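Local coordinates for HpcH/HpaI aldolase (Desulfitobacterium hafniense, PDB 3QZ6), which belongs to the HpcH/HpaI aldolase family and folds as a beta/alpha (TIM) barrel, modelled here as a two-chain assembly with bound zinc, at residues Gly13-Val24 / Gln231-Leu242; Thr51-Val59 / Ala79-Ala89. All coordinates share one frame; numbering follows the deposited sequence.

Contact 1 of 2, residues Gly13-Val24 / Gln231-Leu242; sequences GKSVVGTMLNLV and QMLLWSGDVAAL
Val16 pairs with Met232 where strand 16-21 and strand 232-237, the first and eighth of a TIM barrel, lie parallel and close the ring. Val16, Met20, Met232 and Leu234 share one face, with Gly18 the gap among them: Val16 CG2 presses on Met232 SE at 3.5 Å, Leu234 CD1 fills the hollow over the bare Gly18, and Leu234 CD2 lies 3.8 Å from SE of Met20, a selenomethionine like Met232. Val17 and Leu233 occupy the other face. A beta bulge between Gly18 and Met20 shifts the register by one; within it Thr19 OG1, held anti to its own N (chi1 -159°), donates to Trp235 O at 2.6 Å. Beyond the bulge, side-chain-free Gly237 lets Met20 O come within 3.2 Å of its CA and N-caps the final helix. The first residue of that helix, Asp238, pushes its carboxylate into the concave turn after strand 16-21. From within the turn Leu23 reaches back to the helix, CB against Val239 CG2 and CD2 tight against Leu242 CD1. Three successive amides grip the carboxylate: Asn22 N bonds OD1, while OD2 takes Leu23 N on its syn lone pair and Val24 N nearly end-on, at 2.8 Å.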
loop_
_atom_site.group_PDB
_atom_site.type_symbol
_atom_site.label_atom_id
_atom_site.label_comp_id
_atom_site.label_asym_id
_atom_site.label_seq_id
_atom_site.Cartn_x
_atom_site.Cartn_y
_atom_site.Cartn_z
ATOM N N GLY A 13 20.954 23.238 -0.072
ATOM C CA GLY A 13 20.377 23.670 1.190
ATOM C C GLY A 13 18.907 23.340 1.358
ATOM O O GLY A 13 18.273 23.821 2.294
ATOM N N LYS A 14 18.363 22.511 0.469
ATOM C CA LYS A 14 16.940 22.180 0.504
ATOM C C LYS A 14 16.585 21.200 1.616
ATOM O O LYS A 14 17.389 20.346 1.995
ATOM C CB LYS A 14 16.492 21.561 -0.821
ATOM C CG LYS A 14 16.561 22.467 -2.041
ATOM C CD LYS A 14 16.052 21.694 -3.255
ATOM C CE LYS A 14 16.093 22.518 -4.532
ATOM N NZ LYS A 14 15.242 23.728 -4.432
ATOM N N SER A 15 15.363 21.318 2.117
ATOM C CA SER A 15 14.778 20.293 2.963
ATOM C C SER A 15 14.185 19.231 2.045
ATOM O O SER A 15 13.580 19.560 1.035
ATOM C CB SER A 15 13.674 20.890 3.829
ATOM O OG SER A 15 14.156 22.003 4.564
ATOM N N VAL A 16 14.368 17.958 2.376
ATOM C CA VAL A 16 13.824 16.892 1.536
ATOM C C VAL A 16 13.028 15.909 2.374
ATOM O O VAL A 16 13.310 15.710 3.555
ATOM C CB VAL A 16 14.926 16.159 0.745
ATOM C CG1 VAL A 16 15.620 17.131 -0.204
ATOM C CG2 VAL A 16 15.937 15.520 1.696
ATOM N N VAL A 17 12.031 15.294 1.754
ATOM C CA VAL A 17 11.069 14.488 2.481
ATOM C C VAL A 17 10.995 13.071 1.919
ATOM O O VAL A 17 10.884 12.875 0.702
ATOM C CB VAL A 17 9.668 15.137 2.442
ATOM C CG1 VAL A 17 8.730 14.431 3.409
ATOM C CG2 VAL A 17 9.761 16.641 2.782
ATOM N N GLY A 18 11.054 12.090 2.817
ATOM C CA GLY A 18 11.034 10.691 2.435
ATOM C C GLY A 18 10.151 9.886 3.365
ATOM O O GLY A 18 9.646 10.399 4.369
ATOM N N THR A 19 9.962 8.616 3.036
ATOM C CA THR A 19 9.175 7.735 3.877
ATOM C C THR A 19 9.788 6.337 3.833
ATOM O O THR A 19 10.612 6.044 2.959
ATOM C CB THR A 19 7.698 7.728 3.425
ATOM O OG1 THR A 19 6.865 7.291 4.500
ATOM C CG2 THR A 19 7.495 6.822 2.201
HETATM N N MSE A 20 9.408 5.479 4.778
HETATM C CA MSE A 20 9.887 4.101 4.791
HETATM C C MSE A 20 9.024 3.222 3.874
HETATM O O MSE A 20 7.819 3.446 3.751
HETATM C CB MSE A 20 9.835 3.526 6.210
HETATM C CG MSE A 20 10.745 4.221 7.227
HETATM SE SE MSE A 20 12.611 3.969 6.766
HETATM C CE MSE A 20 12.611 2.007 6.546
ATOM N N LEU A 21 9.643 2.222 3.243
ATOM C CA LEU A 21 8.919 1.238 2.452
ATOM C C LEU A 21 9.157 -0.154 3.048
ATOM O O LEU A 21 10.278 -0.663 2.988
ATOM C CB LEU A 21 9.397 1.265 0.989
ATOM C CG LEU A 21 8.522 0.462 0.014
ATOM C CD1 LEU A 21 7.254 1.259 -0.300
ATOM C CD2 LEU A 21 9.266 0.090 -1.276
ATOM N N ASN A 22 8.115 -0.763 3.623
ATOM C CA ASN A 22 8.250 -2.065 4.280
ATOM C C ASN A 22 7.396 -3.170 3.680
ATOM O O ASN A 22 7.735 -4.356 3.806
ATOM C CB ASN A 22 7.898 -1.970 5.779
ATOM C CG ASN A 22 8.950 -1.247 6.580
ATOM O OD1 ASN A 22 9.005 -0.018 6.578
ATOM N ND2 ASN A 22 9.801 -2.006 7.271
ATOM N N LEU A 23 6.274 -2.790 3.067
ATOM C CA LEU A 23 5.321 -3.766 2.554
ATOM C C LEU A 23 5.261 -3.799 1.028
ATOM O O LEU A 23 5.500 -4.836 0.397
ATOM C CB LEU A 23 3.905 -3.461 3.093
ATOM C CG LEU A 23 2.756 -4.293 2.492
ATOM C CD1 LEU A 23 2.571 -5.562 3.302
ATOM C CD2 LEU A 23 1.418 -3.503 2.434
ATOM N N VAL A 24 4.906 -2.667 0.431
ATOM C CA VAL A 24 4.586 -2.647 -0.997
ATOM C C VAL A 24 5.830 -2.943 -1.834
ATOM O O VAL A 24 6.907 -2.392 -1.562
ATOM C CB VAL A 24 3.959 -1.295 -1.401
ATOM C CG1 VAL A 24 3.595 -1.288 -2.911
ATOM C CG2 VAL A 24 2.710 -1.014 -0.534
ATOM N N GLN A 231 17.763 18.658 7.364
ATOM C CA GLN A 231 17.334 18.616 5.963
ATOM C C GLN A 231 16.754 17.260 5.541
ATOM O O GLN A 231 15.930 17.191 4.619
ATOM C CB GLN A 231 18.490 18.955 5.026
ATOM C CG GLN A 231 19.081 20.339 5.174
ATOM C CD GLN A 231 20.285 20.516 4.268
ATOM O OE1 GLN A 231 21.428 20.468 4.721
ATOM N NE2 GLN A 231 20.032 20.697 2.968
HETATM N N MSE A 232 17.201 16.183 6.187
HETATM C CA MSE A 232 16.721 14.845 5.841
HETATM C C MSE A 232 15.516 14.477 6.691
HETATM O O MSE A 232 15.662 14.013 7.821
HETATM C CB MSE A 232 17.821 13.794 6.018
HETATM C CG MSE A 232 18.799 13.709 4.865
HETATM SE SE MSE A 232 17.981 13.048 3.206
HETATM C CE MSE A 232 17.643 11.191 3.712
ATOM N N LEU A 233 14.323 14.681 6.146
ATOM C CA LEU A 233 13.106 14.458 6.911
ATOM C C LEU A 233 12.468 13.148 6.481
ATOM O O LEU A 233 12.114 12.983 5.319
ATOM C CB LEU A 233 12.133 15.617 6.694
ATOM C CG LEU A 233 12.769 16.995 6.904
ATOM C CD1 LEU A 233 11.789 18.110 6.537
ATOM C CD2 LEU A 233 13.268 17.147 8.342
ATOM N N LEU A 234 12.324 12.229 7.434
ATOM C CA LEU A 234 11.815 10.890 7.170
ATOM C C LEU A 234 10.547 10.663 7.986
ATOM O O LEU A 234 10.597 10.595 9.211
ATOM C CB LEU A 234 12.870 9.856 7.572
ATOM C CG LEU A 234 12.511 8.399 7.276
ATOM C CD1 LEU A 234 12.310 8.218 5.784
ATOM C CD2 LEU A 234 13.603 7.450 7.789
ATOM N N TRP A 235 9.411 10.540 7.310
ATOM C CA TRP A 235 8.124 10.481 8.005
ATOM C C TRP A 235 7.345 9.212 7.687
ATOM O O TRP A 235 7.058 8.920 6.523
ATOM C CB TRP A 235 7.267 11.712 7.666
ATOM C CG TRP A 235 5.833 11.543 8.082
ATOM C CD1 TRP A 235 5.344 11.530 9.357
ATOM C CD2 TRP A 235 4.709 11.345 7.220
ATOM N NE1 TRP A 235 3.984 11.326 9.338
ATOM C CE2 TRP A 235 3.572 11.212 8.038
ATOM C CE3 TRP A 235 4.553 11.265 5.836
ATOM C CZ2 TRP A 235 2.302 10.998 7.515
ATOM C CZ3 TRP A 235 3.285 11.055 5.323
ATOM C CH2 TRP A 235 2.182 10.934 6.157
ATOM N N SER A 236 7.016 8.458 8.728
ATOM C CA SER A 236 6.090 7.326 8.617
ATOM C C SER A 236 6.513 6.292 7.567
ATOM O O SER A 236 7.708 6.029 7.378
ATOM C CB SER A 236 4.665 7.838 8.343
ATOM O OG SER A 236 3.707 6.802 8.500
ATOM N N GLY A 237 5.543 5.700 6.879
ATOM C CA GLY A 237 5.859 4.651 5.919
ATOM C C GLY A 237 4.605 4.049 5.317
ATOM O O GLY A 237 3.501 4.346 5.772
ATOM N N ASP A 238 4.766 3.195 4.309
ATOM C CA ASP A 238 3.616 2.635 3.606
ATOM C C ASP A 238 2.702 1.832 4.527
ATOM O O ASP A 238 1.476 1.938 4.450
ATOM C CB ASP A 238 4.064 1.776 2.409
ATOM C CG ASP A 238 4.953 0.607 2.822
ATOM O OD1 ASP A 238 5.660 0.705 3.857
ATOM O OD2 ASP A 238 4.952 -0.413 2.105
ATOM N N VAL A 239 3.289 1.017 5.389
ATOM C CA VAL A 239 2.481 0.219 6.307
ATOM C C VAL A 239 1.626 1.095 7.226
ATOM O O VAL A 239 0.435 0.852 7.377
ATOM C CB VAL A 239 3.355 -0.730 7.158
ATOM C CG1 VAL A 239 2.503 -1.424 8.205
ATOM C CG2 VAL A 239 4.040 -1.775 6.254
ATOM N N ALA A 240 2.229 2.102 7.850
ATOM C CA ALA A 240 1.460 2.986 8.737
ATOM C C ALA A 240 0.361 3.699 7.955
ATOM O O ALA A 240 -0.742 3.884 8.451
ATOM C CB ALA A 240 2.373 4.003 9.428
ATOM N N ALA A 241 0.670 4.089 6.723
ATOM C CA ALA A 241 -0.315 4.725 5.864
ATOM C C ALA A 241 -1.524 3.812 5.680
ATOM O O ALA A 241 -2.662 4.225 5.887
ATOM C CB ALA A 241 0.311 5.085 4.495
ATOM N N LEU A 242 -1.274 2.565 5.295
ATOM C CA LEU A 242 -2.357 1.619 5.065
ATOM C C LEU A 242 -3.122 1.298 6.348
ATOM O O LEU A 242 -4.353 1.240 6.345
ATOM C CB LEU A 242 -1.813 0.341 4.404
ATOM C CG LEU A 242 -1.418 0.533 2.931
ATOM C CD1 LEU A 242 -0.412 -0.533 2.440
ATOM C CD2 LEU A 242 -2.670 0.539 2.049
HETATM O O HOH W 1 6.757 1.341 6.200
#

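Contact 2 of 2, residues Thr51-Val59 / Ala79-Ala89; sequences TFREINHLV and AHVQRLLDIGA
The ring of Phe52 is a knob in a hole made by His80, Arg83, Leu84 and Ile87 of helix 78-87. Leu84 CD2 stands over the centre of one ring face, 3.8 Å from the centroid and almost on the ring normal, a CH-pi contact. Round the rim, near the ring plane, come Ala79 O, 3.6 Å from Phe52 CE2, then His80 CD2 and the CD-NE part of Arg83. The His80 pair is an offset edge-to-face stack in which Phe52 turns its edge to the imidazole face, the planes 73° apart. Arg83, bent at chi3, lays one face of its guanidinium over Phe52 CD2. The ring reaches this hole because its CG lies anti to the carbonyl carbon (chi1 -72°), directing it across to the neighbouring helix.

Further along, Ile55 CD1 meets the same Leu84 CD2 at 3.8 Å, and Ile87 bridges one turn of helix 52-65: CD1 touches Phe52 CB, while CG2 rests on Asn56 CA at 3.5 Å. Val59 CG1 then settles against Ile87 O and, at 3.8 Å, Gly88 CA, where positive phi ends the helix and the missing side chain leaves room for the valine. The helices run roughly parallel, 29° apart, as neighbouring outer helices of the barrel.

In the next shell, a capping box of Thr51 and Glu54 starts helix 52-65 just before Phe52. His80 ND1 is hydrogen-bonded to Asp77 OD1, and Leu84 and Val59 also rest on strand 68-72, through Val71 and Val69. Dispersion and aromatic contacts thus join the two helices here, and the Arg83 charge lying against a ring edge suggests at most a modest electrostatic contribution.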
loop_
_atom_site.group_PDB
_atom_site.type_symbol
_atom_site.label_atom_id
_atom_site.label_comp_id
_atom_site.label_asym_id
_atom_site.label_seq_id
_atom_site.Cartn_x
_atom_site.Cartn_y
_atom_site.Cartn_z
ATOM N N THR A 51 13.823 -8.383 -2.176
ATOM C CA THR A 51 14.945 -8.973 -2.915
ATOM C C THR A 51 15.659 -7.904 -3.739
ATOM O O THR A 51 15.132 -6.807 -3.945
ATOM C CB THR A 51 14.456 -10.037 -3.883
ATOM O OG1 THR A 51 13.697 -9.395 -4.920
ATOM C CG2 THR A 51 13.585 -11.071 -3.155
ATOM N N PHE A 52 16.853 -8.206 -4.229
ATOM C CA PHE A 52 17.536 -7.214 -5.038
ATOM C C PHE A 52 16.825 -6.976 -6.380
ATOM O O PHE A 52 16.901 -5.871 -6.924
ATOM C CB PHE A 52 19.022 -7.563 -5.226
ATOM C CG PHE A 52 19.839 -7.361 -3.975
ATOM C CD1 PHE A 52 19.203 -7.098 -2.757
ATOM C CD2 PHE A 52 21.220 -7.406 -4.003
ATOM C CE1 PHE A 52 19.929 -6.904 -1.591
ATOM C CE2 PHE A 52 21.965 -7.218 -2.831
ATOM C CZ PHE A 52 21.318 -6.963 -1.631
ATOM N N ARG A 53 16.158 -8.007 -6.910
ATOM C CA ARG A 53 15.343 -7.835 -8.113
ATOM C C ARG A 53 14.193 -6.849 -7.852
ATOM O O ARG A 53 13.925 -5.943 -8.661
ATOM C CB ARG A 53 14.799 -9.182 -8.618
ATOM C CG ARG A 53 13.879 -9.068 -9.868
ATOM C CD ARG A 53 14.674 -8.530 -11.067
ATOM N NE ARG A 53 15.720 -9.477 -11.447
ATOM C CZ ARG A 53 16.781 -9.183 -12.189
ATOM N NH1 ARG A 53 16.969 -7.948 -12.644
ATOM N NH2 ARG A 53 17.669 -10.130 -12.468
ATOM N N GLU A 54 13.503 -7.013 -6.729
ATOM C CA GLU A 54 12.420 -6.080 -6.396
ATOM C C GLU A 54 12.942 -4.649 -6.321
ATOM O O GLU A 54 12.274 -3.697 -6.752
ATOM C CB GLU A 54 11.739 -6.468 -5.083
ATOM C CG GLU A 54 10.869 -7.725 -5.206
ATOM C CD GLU A 54 10.464 -8.278 -3.845
ATOM O OE1 GLU A 54 10.922 -7.735 -2.818
ATOM O OE2 GLU A 54 9.691 -9.253 -3.801
ATOM N N ILE A 55 14.143 -4.497 -5.776
ATOM C CA ILE A 55 14.736 -3.177 -5.647
ATOM C C ILE A 55 15.068 -2.622 -7.027
ATOM O O ILE A 55 14.783 -1.472 -7.310
ATOM C CB ILE A 55 15.951 -3.200 -4.712
ATOM C CG1 ILE A 55 15.459 -3.426 -3.277
ATOM C CG2 ILE A 55 16.736 -1.876 -4.809
ATOM C CD1 ILE A 55 16.557 -3.747 -2.260
ATOM N N ASN A 56 15.619 -3.464 -7.898
ATOM C CA ASN A 56 15.878 -3.075 -9.284
ATOM C C ASN A 56 14.587 -2.561 -9.930
ATOM O O ASN A 56 14.581 -1.515 -10.581
ATOM C CB ASN A 56 16.439 -4.276 -10.064
ATOM C CG ASN A 56 16.973 -3.899 -11.453
ATOM O OD1 ASN A 56 16.667 -2.836 -12.015
ATOM N ND2 ASN A 56 17.762 -4.788 -12.015
ATOM N N HIS A 57 13.483 -3.284 -9.742
ATOM C CA HIS A 57 12.204 -2.830 -10.310
ATOM C C HIS A 57 11.799 -1.454 -9.797
ATOM O O HIS A 57 11.327 -0.596 -10.562
ATOM C CB HIS A 57 11.080 -3.851 -10.064
ATOM C CG HIS A 57 11.233 -5.108 -10.862
ATOM N ND1 HIS A 57 10.517 -6.255 -10.595
ATOM C CD2 HIS A 57 12.030 -5.400 -11.917
ATOM C CE1 HIS A 57 10.858 -7.196 -11.457
ATOM N NE2 HIS A 57 11.781 -6.707 -12.266
ATOM N N LEU A 58 11.972 -1.237 -8.498
ATOM C CA LEU A 58 11.650 0.063 -7.920
ATOM C C LEU A 58 12.549 1.140 -8.529
ATOM O O LEU A 58 12.083 2.206 -8.934
ATOM C CB LEU A 58 11.808 0.036 -6.390
ATOM C CG LEU A 58 10.809 -0.831 -5.602
ATOM C CD1 LEU A 58 11.295 -1.111 -4.181
ATOM C CD2 LEU A 58 9.422 -0.200 -5.569
ATOM N N VAL A 59 13.840 0.852 -8.607
ATOM C CA VAL A 59 14.811 1.823 -9.115
ATOM C C VAL A 59 14.548 2.170 -10.583
ATOM O O VAL A 59 14.646 3.327 -10.984
ATOM C CB VAL A 59 16.249 1.290 -8.943
ATOM C CG1 VAL A 59 17.238 2.073 -9.817
ATOM C CG2 VAL A 59 16.655 1.329 -7.478
ATOM N N ALA A 79 28.540 -7.591 -0.784
ATOM C CA ALA A 79 27.329 -8.103 -1.432
ATOM C C ALA A 79 26.203 -7.066 -1.393
ATOM O O ALA A 79 25.524 -6.842 -2.396
ATOM C CB ALA A 79 26.874 -9.407 -0.788
ATOM N N HIS A 80 26.003 -6.420 -0.245
ATOM C CA HIS A 80 24.939 -5.411 -0.167
ATOM C C HIS A 80 25.338 -4.110 -0.843
ATOM O O HIS A 80 24.610 -3.585 -1.684
ATOM C CB HIS A 80 24.529 -5.143 1.280
ATOM C CG HIS A 80 23.771 -6.280 1.889
ATOM N ND1 HIS A 80 24.393 -7.377 2.448
ATOM C CD2 HIS A 80 22.439 -6.518 1.975
ATOM C CE1 HIS A 80 23.478 -8.224 2.886
ATOM N NE2 HIS A 80 22.285 -7.730 2.608
ATOM N N VAL A 81 26.501 -3.589 -0.478
ATOM C CA VAL A 81 26.864 -2.250 -0.921
ATOM C C VAL A 81 27.154 -2.175 -2.418
ATOM O O VAL A 81 26.625 -1.315 -3.117
ATOM C CB VAL A 81 28.054 -1.695 -0.111
ATOM C CG1 VAL A 81 28.513 -0.373 -0.701
ATOM C CG2 VAL A 81 27.640 -1.533 1.366
ATOM N N GLN A 82 27.995 -3.075 -2.911
ATOM C CA GLN A 82 28.360 -3.050 -4.322
ATOM C C GLN A 82 27.129 -3.258 -5.211
ATOM O O GLN A 82 26.887 -2.489 -6.137
ATOM C CB GLN A 82 29.415 -4.121 -4.627
ATOM C CG GLN A 82 29.797 -4.208 -6.099
ATOM C CD GLN A 82 30.819 -3.150 -6.483
ATOM O OE1 GLN A 82 31.775 -2.907 -5.749
ATOM N NE2 GLN A 82 30.609 -2.503 -7.621
ATOM N N ARG A 83 26.349 -4.296 -4.933
ATOM C CA ARG A 83 25.226 -4.623 -5.810
ATOM C C ARG A 83 24.162 -3.534 -5.808
ATOM O O ARG A 83 23.626 -3.182 -6.857
ATOM C CB ARG A 83 24.591 -5.965 -5.430
ATOM C CG ARG A 83 25.558 -7.161 -5.500
ATOM C CD ARG A 83 24.818 -8.464 -5.163
ATOM N NE ARG A 83 23.950 -8.877 -6.270
ATOM C CZ ARG A 83 23.220 -9.987 -6.281
ATOM N NH1 ARG A 83 23.214 -10.794 -5.216
ATOM N NH2 ARG A 83 22.484 -10.282 -7.353
ATOM N N LEU A 84 23.829 -3.020 -4.629
ATOM C CA LEU A 84 22.726 -2.074 -4.555
ATOM C C LEU A 84 23.082 -0.753 -5.222
ATOM O O LEU A 84 22.229 -0.146 -5.861
ATOM C CB LEU A 84 22.251 -1.864 -3.110
ATOM C CG LEU A 84 21.532 -3.084 -2.509
ATOM C CD1 LEU A 84 21.316 -2.903 -1.011
ATOM C CD2 LEU A 84 20.208 -3.364 -3.229
ATOM N N LEU A 85 24.328 -0.299 -5.075
ATOM C CA LEU A 85 24.752 0.921 -5.771
ATOM C C LEU A 85 24.777 0.684 -7.275
ATOM O O LEU A 85 24.404 1.562 -8.061
ATOM C CB LEU A 85 26.133 1.389 -5.304
ATOM C CG LEU A 85 26.218 1.940 -3.879
ATOM C CD1 LEU A 85 27.651 2.322 -3.553
ATOM C CD2 LEU A 85 25.306 3.153 -3.692
ATOM N N ASP A 86 25.238 -0.493 -7.682
ATOM C CA ASP A 86 25.315 -0.796 -9.108
ATOM C C ASP A 86 23.907 -0.824 -9.700
ATOM O O ASP A 86 23.659 -0.293 -10.783
ATOM C CB ASP A 86 26.019 -2.134 -9.342
ATOM C CG ASP A 86 27.530 -2.042 -9.130
ATOM O OD1 ASP A 86 28.064 -0.917 -9.119
ATOM O OD2 ASP A 86 28.181 -3.090 -8.990
ATOM N N ILE A 87 22.987 -1.442 -8.972
ATOM C CA ILE A 87 21.590 -1.520 -9.416
ATOM C C ILE A 87 20.980 -0.128 -9.549
ATOM O O ILE A 87 20.175 0.119 -10.444
ATOM C CB ILE A 87 20.759 -2.407 -8.464
ATOM C CG1 ILE A 87 21.142 -3.884 -8.650
ATOM C CG2 ILE A 87 19.270 -2.228 -8.706
ATOM C CD1 ILE A 87 20.741 -4.774 -7.428
ATOM N N GLY A 88 21.356 0.792 -8.662
ATOM C CA GLY A 88 20.913 2.169 -8.818
ATOM C C GLY A 88 20.336 2.863 -7.596
ATOM O O GLY A 88 19.812 3.975 -7.700
ATOM N N ALA A 89 20.406 2.222 -6.437
ATOM C CA ALA A 89 20.066 2.924 -5.208
ATOM C C ALA A 89 21.056 4.074 -5.088
ATOM O O ALA A 89 22.228 3.928 -5.444
ATOM C CB ALA A 89 20.188 1.999 -4.011
#

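The two contacts belong to one TIM barrel, their centres about 19 Å apart. Contact 1 pairs the first and last strands at the seam of the barrel and lies deep in the chain; contact 2 joins helices 52-65 and 78-87 of the outer layer. In sequence both segments of contact 2 fall between those of contact 1, so the seam joins the first and last strands, which flank the helix pair in sequence. Strand 40-44, beside strand 16-21, leads toward helix 52-65. The contacts meet directly where Leu21 CD2 packs on Leu58 CD1 at 3.7 Å, linking strand wall to helical layer. The second subunit reaches contact 1 but not contact 2.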